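Local atomic coordinates of deoxyribodipyrimidine photo-lyase (Oryza sativa Japonica Group, PDB entry 3UMV), a protein that repairs ultraviolet-damaged DNA by using light and a bound FAD to split cyclobutane pyrimidine dimers back into two pyrimidines. Residues R98-D103 against L109-F114; P122-R127 against D213-E218; L57-L62 against S68-A73. All blocks are in the same frame, centred on the assembly; numbering follows the deposited sequence.

Contact 1. Residues R98-D103 against L109-F114; sequences RRLAAD and LPFFLF. With URE (urea), chain N.
Leu-100 and Ala-101 of helix 87-106 meet the ring of Phe-111 in a purely apolar helix-on-strand contact, inside the beta-alpha-beta unit formed by strand 70-75, this helix and strand 111-114. The closest backbone approach is 6.2 Å between Ala-101 CA and Phe-111 CA, and no hydrogen bond crosses it. Leu-100 CD2 lies 3.7 Å from Phe-111 CE1, the two side chains crossing at about a right angle. Ala-101 CB stands 3.8 Å from Phe-111 CD2, on the same side of the ring as Leu-100, so both residues meet the ring obliquely from the helix side at different rim atoms. The trans first torsion of Phe-111 (chi1 179°) extends the ring from the strand to the helix.

The side chains of Phe-112 and Phe-114 point to the other side of the sheet, where a urea is bound. Urea N1 donates to the backbone oxygen Leu-113 O at 3.2 Å, with an N-H...O angle of 153°. Phe-114 CE2 comes within 3.1 Å of urea N1. Phe-112 CD1 is 3.6 Å from urea O, and both rings approach the urea obliquely. With a serine in place of Phe-114, the urea would probably lose its closest aromatic neighbour and a gap would open beside Leu-124 and Ile-121 of helix 120-127.

Strand 111-114 is the outermost strand at its end of the sheet, hydrogen-bonded through Pro-110, Phe-112 and Phe-114 to strand 70-75; Phe-111 faces helix 87-106 on one side of the sheet, and Phe-112 and Phe-114 pack on helix 120-127 on the other.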
loop_
_atom_site.group_PDB
_atom_site.type_symbol
_atom_site.label_atom_id
_atom_site.label_comp_id
_atom_site.label_asym_id
_atom_site.label_seq_id
_atom_site.Cartn_x
_atom_site.Cartn_y
_atom_site.Cartn_z
ATOM N N ARG A 98 14.794 -7.163 7.559
ATOM C CA ARG A 98 15.943 -7.987 7.927
ATOM C C ARG A 98 16.672 -8.484 6.674
ATOM O O ARG A 98 17.904 -8.476 6.617
ATOM C CB ARG A 98 15.490 -9.167 8.794
ATOM C CG ARG A 98 16.567 -10.179 9.108
ATOM C CD ARG A 98 15.995 -11.276 9.984
ATOM N NE ARG A 98 17.011 -11.873 10.830
ATOM C CZ ARG A 98 16.718 -12.628 11.879
ATOM N NH1 ARG A 98 17.686 -13.145 12.631
ATOM N NH2 ARG A 98 15.442 -12.852 12.173
ATOM N N ARG A 99 15.898 -8.919 5.684
ATOM C CA ARG A 99 16.436 -9.367 4.403
ATOM C C ARG A 99 17.109 -8.215 3.666
ATOM O O ARG A 99 18.216 -8.352 3.142
ATOM C CB ARG A 99 15.318 -9.952 3.533
ATOM C CG ARG A 99 14.720 -11.254 4.056
ATOM C CD ARG A 99 15.777 -12.344 4.140
ATOM N NE ARG A 99 16.518 -12.457 2.889
ATOM C CZ ARG A 99 16.201 -13.281 1.895
ATOM N NH1 ARG A 99 15.150 -14.080 2.000
ATOM N NH2 ARG A 99 16.940 -13.302 0.795
ATOM N N LEU A 100 16.427 -7.075 3.628
ATOM C CA LEU A 100 16.955 -5.883 2.963
ATOM C C LEU A 100 18.278 -5.419 3.580
ATOM O O LEU A 100 19.225 -5.062 2.869
ATOM C CB LEU A 100 15.910 -4.758 2.996
ATOM C CG LEU A 100 16.236 -3.463 2.245
ATOM C CD1 LEU A 100 14.975 -2.741 1.777
ATOM C CD2 LEU A 100 17.051 -2.551 3.126
ATOM N N ALA A 101 18.344 -5.433 4.908
ATOM C CA ALA A 101 19.560 -5.053 5.608
ATOM C C ALA A 101 20.717 -5.964 5.199
ATOM O O ALA A 101 21.844 -5.506 5.046
ATOM C CB ALA A 101 19.333 -5.087 7.117
ATOM N N ALA A 102 20.426 -7.249 5.001
ATOM C CA ALA A 102 21.443 -8.206 4.571
ATOM C C ALA A 102 21.920 -7.906 3.152
ATOM O O ALA A 102 23.109 -7.943 2.867
ATOM C CB ALA A 102 20.915 -9.635 4.665
ATOM N N ASP A 103 20.986 -7.606 2.264
ATOM C CA ASP A 103 21.363 -7.226 0.909
ATOM C C ASP A 103 22.171 -5.931 0.914
ATOM O O ASP A 103 23.094 -5.759 0.116
ATOM C CB ASP A 103 20.136 -7.084 0.016
ATOM C CG ASP A 103 19.440 -8.413 -0.238
ATOM O OD1 ASP A 103 18.268 -8.402 -0.669
ATOM O OD2 ASP A 103 20.068 -9.470 -0.016
ATOM N N LEU A 109 26.320 -0.994 1.338
ATOM C CA LEU A 109 25.429 0.143 1.516
ATOM C C LEU A 109 24.949 0.146 2.963
ATOM O O LEU A 109 24.262 -0.778 3.399
ATOM C CB LEU A 109 24.239 0.037 0.553
ATOM C CG LEU A 109 23.113 1.075 0.606
ATOM C CD1 LEU A 109 23.601 2.480 0.276
ATOM C CD2 LEU A 109 22.006 0.662 -0.342
ATOM N N PRO A 110 25.335 1.181 3.717
ATOM C CA PRO A 110 25.006 1.342 5.137
ATOM C C PRO A 110 23.503 1.467 5.334
ATOM O O PRO A 110 22.869 2.260 4.642
ATOM C CB PRO A 110 25.685 2.667 5.504
ATOM C CG PRO A 110 26.706 2.887 4.449
ATOM C CD PRO A 110 26.135 2.306 3.205
ATOM N N PHE A 111 22.943 0.696 6.262
ATOM C CA PHE A 111 21.509 0.759 6.541
ATOM C C PHE A 111 21.315 1.114 8.009
ATOM O O PHE A 111 21.625 0.314 8.887
ATOM C CB PHE A 111 20.842 -0.585 6.215
ATOM C CG PHE A 111 19.352 -0.629 6.486
ATOM C CD1 PHE A 111 18.449 -0.030 5.619
ATOM C CD2 PHE A 111 18.862 -1.297 7.596
ATOM C CE1 PHE A 111 17.066 -0.090 5.868
ATOM C CE2 PHE A 111 17.494 -1.354 7.850
ATOM C CZ PHE A 111 16.597 -0.747 6.978
ATOM N N PHE A 112 20.800 2.315 8.270
ATOM C CA PHE A 112 20.499 2.751 9.631
ATOM C C PHE A 112 19.054 2.417 10.005
ATOM O O PHE A 112 18.118 2.867 9.345
ATOM C CB PHE A 112 20.697 4.261 9.767
ATOM C CG PHE A 112 22.133 4.700 9.656
ATOM C CD1 PHE A 112 22.909 4.872 10.787
ATOM C CD2 PHE A 112 22.699 4.943 8.417
ATOM C CE1 PHE A 112 24.234 5.280 10.687
ATOM C CE2 PHE A 112 24.031 5.352 8.306
ATOM C CZ PHE A 112 24.797 5.521 9.443
ATOM N N LEU A 113 18.881 1.630 11.062
ATOM C CA LEU A 113 17.556 1.308 11.574
ATOM C C LEU A 113 17.270 2.067 12.862
ATOM O O LEU A 113 18.003 1.934 13.842
ATOM C CB LEU A 113 17.424 -0.191 11.829
ATOM C CG LEU A 113 16.025 -0.570 12.320
ATOM C CD1 LEU A 113 14.990 -0.202 11.283
ATOM C CD2 LEU A 113 15.947 -2.057 12.656
ATOM N N PHE A 114 16.195 2.852 12.857
ATOM C CA PHE A 114 15.807 3.646 14.023
ATOM C C PHE A 114 14.439 3.203 14.544
ATOM O O PHE A 114 13.442 3.261 13.818
ATOM C CB PHE A 114 15.769 5.132 13.658
ATOM C CG PHE A 114 17.116 5.707 13.292
ATOM C CD1 PHE A 114 17.348 6.224 12.026
ATOM C CD2 PHE A 114 18.147 5.728 14.212
ATOM C CE1 PHE A 114 18.584 6.765 11.693
ATOM C CE2 PHE A 114 19.389 6.259 13.885
ATOM C CZ PHE A 114 19.612 6.774 12.624
HETATM C C URE N . 21.720 3.658 14.469
HETATM O O URE N . 22.109 2.852 13.640
HETATM N N1 URE N . 20.523 3.537 14.980
HETATM N N2 URE N . 22.497 4.647 14.838
#

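Contact 2. Residues P122-R127 against D213-E218; sequences PALVQR and DREQPE. Unlike the reference sequence in segment 122-127: Gln-126 (reference Arg). With URE (urea), chain N.
Arg-127 and Glu-215 form a side-on, two-pronged salt bridge that ties the C-terminal end of helix 120-127, in the Rossmann-like alpha/beta domain of the photolyase, to the loop ahead of helix 222-231. Arg-127 NE donates to Glu-215 OE2 at 3.1 Å with an N-H...O angle of 151°, and Arg-127 NH1 reaches Glu-215 OE1 at 3.3 Å. Each carboxylate oxygen offers its syn lone pair, and the two planes are only 9° apart, which is the geometry expected of a true bidentate pairing. A bend at chi3 of Arg-127 (-59°) folds the guanidinium back along its helix until Leu-124 CA lies 3.8 Å above its plane on one face, offset toward the rim. With 8.2 Å between Arg-127 CA and Glu-215 CA, the long side chains rather than the backbones bridge the gap.

Packing is tightest where the pair adjoins the protein interior. There the buried Leu-124 brings CD1 to 3.9 Å from Glu-215 OE1, and Phe-112 of strand 111-114 touches both Leu-124 and Glu-215. The other side is looser, with Arg-127 and Glu-218 both exposed. A urea lies beside the loop, near the guanidinium, with Glu-218 CG 3.3 Å from urea N2. The loop anchors the same urea through its backbone, Glu-218 N donating to urea O at 2.9 Å.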
loop_
_atom_site.group_PDB
_atom_site.type_symbol
_atom_site.label_atom_id
_atom_site.label_comp_id
_atom_site.label_asym_id
_atom_site.label_seq_id
_atom_site.Cartn_x
_atom_site.Cartn_y
_atom_site.Cartn_z
ATOM N N PRO A 122 16.298 13.410 11.306
ATOM C CA PRO A 122 17.054 14.665 11.282
ATOM C C PRO A 122 18.276 14.625 12.199
ATOM O O PRO A 122 19.308 15.240 11.895
ATOM C CB PRO A 122 16.036 15.704 11.770
ATOM C CG PRO A 122 14.938 14.934 12.395
ATOM C CD PRO A 122 14.884 13.631 11.653
ATOM N N ALA A 123 18.163 13.913 13.314
ATOM C CA ALA A 123 19.298 13.765 14.210
ATOM C C ALA A 123 20.484 13.158 13.464
ATOM O O ALA A 123 21.607 13.648 13.574
ATOM C CB ALA A 123 18.926 12.913 15.413
ATOM N N LEU A 124 20.228 12.090 12.707
ATOM C CA LEU A 124 21.288 11.434 11.947
ATOM C C LEU A 124 21.865 12.364 10.884
ATOM O O LEU A 124 23.081 12.490 10.744
ATOM C CB LEU A 124 20.789 10.142 11.298
ATOM C CG LEU A 124 21.803 9.501 10.349
ATOM C CD1 LEU A 124 22.897 8.815 11.139
ATOM C CD2 LEU A 124 21.129 8.498 9.425
ATOM N N VAL A 125 20.983 13.024 10.143
ATOM C CA VAL A 125 21.400 13.921 9.077
ATOM C C VAL A 125 22.393 14.962 9.601
ATOM O O VAL A 125 23.372 15.303 8.922
ATOM C CB VAL A 125 20.174 14.603 8.407
ATOM C CG1 VAL A 125 20.601 15.824 7.607
ATOM C CG2 VAL A 125 19.422 13.608 7.528
ATOM N N GLN A 126 22.162 15.442 10.822
ATOM C CA GLN A 126 23.043 16.452 11.417
ATOM C C GLN A 126 24.370 15.888 11.928
ATOM O O GLN A 126 25.405 16.533 11.775
ATOM C CB GLN A 126 22.316 17.233 12.516
ATOM C CG GLN A 126 21.256 18.163 11.960
ATOM C CD GLN A 126 20.439 18.843 13.034
ATOM O OE1 GLN A 126 19.304 18.447 13.305
ATOM N NE2 GLN A 126 20.999 19.884 13.640
ATOM N N ARG A 127 24.346 14.692 12.517
ATOM C CA ARG A 127 25.580 14.050 12.983
ATOM C C ARG A 127 26.524 13.795 11.804
ATOM O O ARG A 127 27.738 13.969 11.916
ATOM C CB ARG A 127 25.292 12.721 13.689
ATOM C CG ARG A 127 24.658 12.842 15.062
ATOM C CD ARG A 127 24.817 11.540 15.859
ATOM N NE ARG A 127 24.212 10.387 15.190
ATOM C CZ ARG A 127 22.926 10.071 15.281
ATOM N NH1 ARG A 127 22.447 9.003 14.649
ATOM N NH2 ARG A 127 22.113 10.832 15.998
ATOM N N ASP A 213 32.611 6.115 4.899
ATOM C CA ASP A 213 33.672 6.299 5.874
ATOM C C ASP A 213 33.213 7.154 7.053
ATOM O O ASP A 213 34.031 7.744 7.756
ATOM C CB ASP A 213 34.882 6.951 5.200
ATOM C CG ASP A 213 34.627 8.401 4.814
ATOM O OD1 ASP A 213 35.586 9.202 4.869
ATOM O OD2 ASP A 213 33.478 8.747 4.464
ATOM N N ARG A 214 31.903 7.230 7.266
ATOM C CA ARG A 214 31.373 8.044 8.355
ATOM C C ARG A 214 30.888 7.163 9.504
ATOM O O ARG A 214 31.322 6.019 9.649
ATOM C CB ARG A 214 30.235 8.941 7.860
ATOM C CG ARG A 214 30.579 9.797 6.653
ATOM C CD ARG A 214 31.762 10.722 6.919
ATOM N NE ARG A 214 32.139 11.455 5.712
ATOM C CZ ARG A 214 31.605 12.616 5.347
ATOM N NH1 ARG A 214 30.673 13.185 6.100
ATOM N NH2 ARG A 214 32.005 13.210 4.229
ATOM N N GLU A 215 29.983 7.705 10.312
ATOM C CA GLU A 215 29.388 6.958 11.413
ATOM C C GLU A 215 28.795 5.649 10.904
ATOM O O GLU A 215 28.059 5.630 9.917
ATOM C CB GLU A 215 28.306 7.792 12.109
ATOM C CG GLU A 215 27.371 6.983 13.004
ATOM C CD GLU A 215 26.358 7.845 13.746
ATOM O OE1 GLU A 215 25.196 7.408 13.892
ATOM O OE2 GLU A 215 26.725 8.952 14.190
ATOM N N GLN A 216 29.125 4.561 11.589
ATOM C CA GLN A 216 28.655 3.233 11.223
ATOM C C GLN A 216 27.304 2.954 11.882
ATOM O O GLN A 216 27.094 3.311 13.046
ATOM C CB GLN A 216 29.684 2.196 11.676
ATOM C CG GLN A 216 29.641 0.894 10.905
ATOM C CD GLN A 216 30.068 1.058 9.459
ATOM O OE1 GLN A 216 31.071 1.709 9.162
ATOM N NE2 GLN A 216 29.304 0.467 8.548
ATOM N N PRO A 217 26.382 2.304 11.152
ATOM C CA PRO A 217 25.087 2.019 11.770
ATOM C C PRO A 217 25.273 1.056 12.932
ATOM O O PRO A 217 26.160 0.203 12.891
ATOM C CB PRO A 217 24.289 1.348 10.636
ATOM C CG PRO A 217 25.016 1.741 9.357
ATOM C CD PRO A 217 26.462 1.789 9.773
ATOM N N GLU A 218 24.460 1.211 13.969
ATOM C CA GLU A 218 24.510 0.310 15.108
ATOM C C GLU A 218 23.975 -1.056 14.692
ATOM O O GLU A 218 23.049 -1.144 13.891
ATOM C CB GLU A 218 23.677 0.881 16.255
ATOM C CG GLU A 218 24.069 2.307 16.612
ATOM C CD GLU A 218 23.725 2.678 18.042
ATOM O OE1 GLU A 218 24.584 3.285 18.717
ATOM O OE2 GLU A 218 22.598 2.367 18.486
HETATM C C URE N . 21.720 3.658 14.469
HETATM O O URE N . 22.109 2.852 13.640
HETATM N N1 URE N . 20.523 3.537 14.980
HETATM N N2 URE N . 22.497 4.647 14.838
#

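Contact 3. Residues L57-L62 against S68-A73; sequences LHAAGL and SPLAVA
Ala-60 and Leu-70 bring helix 54-66 and strand 70-75 closest together, with 6.4 Å between Ala-60 CA and Leu-70 CA. The helix is regular here, as Gly-61 N bonds to Leu-57 O at 2.8 Å and Leu-62 N to His-58 O at 2.9 Å, whereas no hydrogen bond joins it to the strand. The link is therefore one of side-chain packing alone.

Leu-70 does all the work from the strand by splitting its methyls between two neighbouring alanines. CD1 of Leu-70 rests 3.6 Å from Ala-59 CB, and CD2 of Leu-70 lies 3.7 Å from Ala-60 CB and equally near Ala-60 CA. Placing CG opposite the backbone N (chi1 175°) carries the isobutyl fork straight to the helix, while the second torsion (chi2 66°) spreads its branches along the helix surface. The small methyls let the strand leucine sit almost on the helix backbone, and all three residues are buried.

The pair closes the beta-alpha-beta unit of strand 40-44, helix 54-66 and strand 70-75: Ala-59 also touches Val-40 and Tyr-42 of strand 40-44 and Val-134 of strand 132-135, so the helix lies across three adjacent strands of the sheet.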
loop_
_atom_site.group_PDB
_atom_site.type_symbol
_atom_site.label_atom_id
_atom_site.label_comp_id
_atom_site.label_asym_id
_atom_site.label_seq_id
_atom_site.Cartn_x
_atom_site.Cartn_y
_atom_site.Cartn_z
ATOM N N LEU A 57 17.761 5.525 -6.286
ATOM C CA LEU A 57 18.505 5.889 -7.499
ATOM C C LEU A 57 18.827 7.381 -7.516
ATOM O O LEU A 57 19.942 7.781 -7.850
ATOM C CB LEU A 57 17.710 5.506 -8.754
ATOM C CG LEU A 57 17.706 4.020 -9.111
ATOM C CD1 LEU A 57 16.623 3.700 -10.134
ATOM C CD2 LEU A 57 19.070 3.616 -9.632
ATOM N N HIS A 58 17.848 8.202 -7.150
ATOM C CA HIS A 58 18.057 9.641 -7.081
ATOM C C HIS A 58 19.128 9.997 -6.048
ATOM O O HIS A 58 20.027 10.788 -6.322
ATOM C CB HIS A 58 16.751 10.368 -6.765
ATOM C CG HIS A 58 16.884 11.858 -6.789
ATOM N ND1 HIS A 58 16.613 12.652 -5.694
ATOM C CD2 HIS A 58 17.284 12.696 -7.772
ATOM C CE1 HIS A 58 16.828 13.918 -6.007
ATOM N NE2 HIS A 58 17.235 13.972 -7.262
ATOM N N ALA A 59 19.036 9.401 -4.862
ATOM C CA ALA A 59 20.025 9.647 -3.818
ATOM C C ALA A 59 21.422 9.264 -4.314
ATOM O O ALA A 59 22.354 10.041 -4.189
ATOM C CB ALA A 59 19.664 8.899 -2.526
ATOM N N ALA A 60 21.549 8.063 -4.875
ATOM C CA ALA A 60 22.826 7.570 -5.387
ATOM C C ALA A 60 23.349 8.491 -6.471
ATOM O O ALA A 60 24.543 8.745 -6.544
ATOM C CB ALA A 60 22.684 6.151 -5.941
ATOM N N GLY A 61 22.456 8.986 -7.321
ATOM C CA GLY A 61 22.874 9.893 -8.379
ATOM C C GLY A 61 23.394 11.210 -7.831
ATOM O O GLY A 61 24.321 11.799 -8.392
ATOM N N LEU A 62 22.800 11.684 -6.740
ATOM C CA LEU A 62 23.249 12.921 -6.108
ATOM C C LEU A 62 24.602 12.686 -5.459
ATOM O O LEU A 62 25.509 13.524 -5.561
ATOM C CB LEU A 62 22.242 13.396 -5.051
ATOM C CG LEU A 62 20.889 13.930 -5.533
ATOM C CD1 LEU A 62 20.027 14.377 -4.352
ATOM C CD2 LEU A 62 21.056 15.060 -6.535
ATOM N N SER A 68 30.294 12.147 -2.869
ATOM C CA SER A 68 29.951 11.983 -1.463
ATOM C C SER A 68 29.390 10.591 -1.220
ATOM O O SER A 68 28.919 9.938 -2.157
ATOM C CB SER A 68 28.934 13.041 -1.047
ATOM O OG SER A 68 29.462 14.344 -1.240
ATOM N N PRO A 69 29.462 10.119 0.036
ATOM C CA PRO A 69 28.948 8.794 0.396
ATOM C C PRO A 69 27.426 8.763 0.498
ATOM O O PRO A 69 26.784 9.814 0.593
ATOM C CB PRO A 69 29.576 8.537 1.766
ATOM C CG PRO A 69 29.789 9.882 2.333
ATOM C CD PRO A 69 30.132 10.777 1.171
ATOM N N LEU A 70 26.880 7.550 0.487
ATOM C CA LEU A 70 25.439 7.310 0.427
ATOM C C LEU A 70 25.016 6.357 1.537
ATOM O O LEU A 70 25.658 5.327 1.746
ATOM C CB LEU A 70 25.082 6.678 -0.916
ATOM C CG LEU A 70 23.619 6.243 -1.113
ATOM C CD1 LEU A 70 22.694 7.436 -1.125
ATOM C CD2 LEU A 70 23.463 5.449 -2.389
ATOM N N ALA A 71 23.941 6.700 2.244
ATOM C CA ALA A 71 23.398 5.845 3.297
ATOM C C ALA A 71 21.880 5.734 3.185
ATOM O O ALA A 71 21.228 6.639 2.662
ATOM C CB ALA A 71 23.762 6.374 4.661
ATOM N N VAL A 72 21.336 4.616 3.662
ATOM C CA VAL A 72 19.888 4.428 3.758
ATOM C C VAL A 72 19.506 4.436 5.235
ATOM O O VAL A 72 20.221 3.875 6.075
ATOM C CB VAL A 72 19.439 3.085 3.130
ATOM C CG1 VAL A 72 17.943 2.875 3.340
ATOM C CG2 VAL A 72 19.809 3.027 1.653
ATOM N N ALA A 73 18.396 5.091 5.563
ATOM C CA ALA A 73 17.889 5.103 6.931
ATOM C C ALA A 73 16.410 4.757 6.946
ATOM O O ALA A 73 15.654 5.237 6.107
ATOM C CB ALA A 73 18.122 6.473 7.586
#

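How the contacts relate
Contacts 1 and 3 repeat one scheme in successive beta-alpha-beta units: an apolar strand residue reaches the helix preceding its strand and is met by two consecutive helix residues. Contact 3 is fully buried and contact 1, at the sheet edge, partly so. Their strands are neighbours, joined by Phe-112 N to Val-72 O at 2.8 Å. Contact 2 lies farther out and relies on charge instead, binding a loop to the helix that follows strand 111-114. That loop also packs on the strand of contact 1, Pro-217 CB lying 3.4 Å from Phe-111 O, and both contacts touch the same urea. Leu-124 CD2, 4.1 Å from Ala-73 CB, leads from contact 2 to contact 3.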